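Local coordinates for protein putative RnfG subunit of electron transport complex (Thermotoga maritima, PDB 3DCZ) that probably serves as the FMN-carrying G subunit of a membrane-bound Rnf complex that couples electron transfer to ion translocation across the membrane, at residues A[197-200]-A[201-205]. Sequence-based numbering, arbitrary orientation.
Sequences LMYR and YLEEV
OE2 of E204 is gripped by the hydroxyl of Y64 and, weakly, by a water that links it to R200. That water lies in the guanidinium plane and accepts a bond from R200 NE at 3.2 Å, which the long arginine chain, bent at chi3 (61°), can bring there. A glutamate suits its place because its other oxygen, OE1, forms a salt bridge with K62 on strand 59-64. R200 NH2 lies 4.6 Å from E204 OE2, without direct contact, so any attraction is probably diffuse. One turn binds the next through the backbone, with E203 N donating almost straight to Y199 O at 2.9 Å and L202 N likewise to M198 O. The Y199 ring projects outward, a chi1 of 177° setting CG opposite the backbone N, and leans toward the next turn. Its flat face receives the aliphatic CG of E203 in a CH-pi contact, 3.9 Å from the centroid; the glutamate then bends at chi2, taking OE2, which has no partner in the model, to 3.6 Å from Y199 OH. Replacing Y199 by an alanine would probably leave this methylene without aromatic support and open a gap beside F104 and F111. M198, present as selenomethionine, and L202 fill the sheet side with flexible and branched apolar chains against F104 and L87. The i to i+4 contacts mark an alpha-helix; buried M198 and L202 opposed to exposed R200 make helix 188-206 amphipathic, laid against the five-stranded antiparallel sheet.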
loop_
_atom_site.group_PDB
_atom_site.type_symbol
_atom_site.label_atom_id
_atom_site.label_comp_id
_atom_site.label_asym_id
_atom_site.label_seq_id
_atom_site.Cartn_x
_atom_site.Cartn_y
_atom_site.Cartn_z
ATOM N N LEU A 197 -6.236 -6.773 -2.177
ATOM C CA LEU A 197 -5.977 -7.347 -3.487
ATOM C C LEU A 197 -4.517 -7.302 -3.887
ATOM O O LEU A 197 -3.995 -8.248 -4.500
ATOM C CB LEU A 197 -6.856 -6.673 -4.551
ATOM C CG LEU A 197 -8.356 -6.950 -4.442
ATOM C CD1 LEU A 197 -9.085 -6.120 -5.494
ATOM C CD2 LEU A 197 -8.583 -8.438 -4.593
HETATM N N MSE A 198 -3.853 -6.182 -3.602
HETATM C CA MSE A 198 -2.441 -6.059 -3.912
HETATM C C MSE A 198 -1.630 -7.117 -3.159
HETATM O O MSE A 198 -0.724 -7.729 -3.705
HETATM C CB MSE A 198 -1.964 -4.637 -3.574
HETATM C CG MSE A 198 -2.295 -3.638 -4.647
HETATM SE SE MSE A 198 -1.612 -1.852 -4.090
HETATM C CE MSE A 198 -3.218 -1.604 -3.623
ATOM N N TYR A 199 -1.997 -7.339 -1.899
ATOM C CA TYR A 199 -1.360 -8.393 -1.100
ATOM C C TYR A 199 -1.605 -9.775 -1.706
ATOM O O TYR A 199 -0.666 -10.572 -1.846
ATOM C CB TYR A 199 -1.840 -8.318 0.334
ATOM C CG TYR A 199 -1.300 -9.416 1.214
ATOM C CD1 TYR A 199 0.040 -9.410 1.658
ATOM C CD2 TYR A 199 -2.125 -10.460 1.633
ATOM C CE1 TYR A 199 0.517 -10.439 2.480
ATOM C CE2 TYR A 199 -1.634 -11.477 2.444
ATOM C CZ TYR A 199 -0.319 -11.450 2.864
ATOM O OH TYR A 199 0.133 -12.462 3.721
ATOM N N ARG A 200 -2.850 -10.046 -2.105
ATOM C CA ARG A 200 -3.160 -11.296 -2.769
ATOM C C ARG A 200 -2.279 -11.507 -3.978
ATOM O O ARG A 200 -1.715 -12.573 -4.167
ATOM C CB ARG A 200 -4.596 -11.323 -3.190
ATOM C CG ARG A 200 -5.513 -11.782 -2.134
ATOM C CD ARG A 200 -6.918 -11.897 -2.721
ATOM N NE ARG A 200 -7.045 -12.860 -3.814
ATOM C CZ ARG A 200 -8.164 -13.049 -4.531
ATOM N NH1 ARG A 200 -9.237 -12.292 -4.335
ATOM N NH2 ARG A 200 -8.213 -13.968 -5.449
ATOM N N TYR A 201 -2.171 -10.473 -4.790
ATOM C CA TYR A 201 -1.370 -10.571 -6.009
ATOM C C TYR A 201 0.097 -10.840 -5.691
ATOM O O TYR A 201 0.686 -11.734 -6.255
ATOM C CB TYR A 201 -1.533 -9.279 -6.834
ATOM C CG TYR A 201 -0.703 -9.313 -8.094
ATOM C CD1 TYR A 201 -1.217 -9.866 -9.259
ATOM C CD2 TYR A 201 0.613 -8.857 -8.104
ATOM C CE1 TYR A 201 -0.467 -9.946 -10.427
ATOM C CE2 TYR A 201 1.365 -8.921 -9.293
ATOM C CZ TYR A 201 0.804 -9.469 -10.438
ATOM O OH TYR A 201 1.515 -9.544 -11.613
ATOM N N LEU A 202 0.678 -10.077 -4.765
ATOM C CA LEU A 202 2.082 -10.302 -4.374
ATOM C C LEU A 202 2.325 -11.727 -3.881
ATOM O O LEU A 202 3.336 -12.349 -4.202
ATOM C CB LEU A 202 2.505 -9.334 -3.278
ATOM C CG LEU A 202 2.721 -7.897 -3.700
ATOM C CD1 LEU A 202 3.066 -6.999 -2.479
ATOM C CD2 LEU A 202 3.835 -7.833 -4.739
ATOM N N GLU A 203 1.420 -12.222 -3.056
ATOM C CA GLU A 203 1.510 -13.604 -2.587
ATOM C C GLU A 203 1.476 -14.612 -3.731
ATOM O O GLU A 203 2.237 -15.596 -3.688
ATOM C CB GLU A 203 0.381 -13.898 -1.604
ATOM C CG GLU A 203 0.594 -13.243 -0.256
ATOM C CD GLU A 203 1.692 -13.905 0.534
ATOM O OE1 GLU A 203 1.706 -15.142 0.574
ATOM O OE2 GLU A 203 2.531 -13.216 1.114
ATOM N N GLU A 204 0.620 -14.363 -4.728
ATOM C CA GLU A 204 0.477 -15.254 -5.904
ATOM C C GLU A 204 1.766 -15.304 -6.714
ATOM O O GLU A 204 2.197 -16.385 -7.147
ATOM C CB GLU A 204 -0.600 -14.778 -6.871
ATOM C CG GLU A 204 -2.040 -15.057 -6.542
ATOM C CD GLU A 204 -2.964 -14.447 -7.614
ATOM O OE1 GLU A 204 -2.631 -14.571 -8.814
ATOM O OE2 GLU A 204 -3.979 -13.813 -7.250
ATOM N N VAL A 205 2.361 -14.148 -6.966
ATOM C CA VAL A 205 3.539 -14.078 -7.830
ATOM C C VAL A 205 4.834 -14.404 -7.078
ATOM O O VAL A 205 5.856 -14.633 -7.706
ATOM C CB VAL A 205 3.600 -12.746 -8.619
ATOM C CG1 VAL A 205 2.344 -12.623 -9.483
ATOM C CG2 VAL A 205 3.747 -11.543 -7.703
HETATM O O HOH W 1 -4.956 -15.225 -4.301
#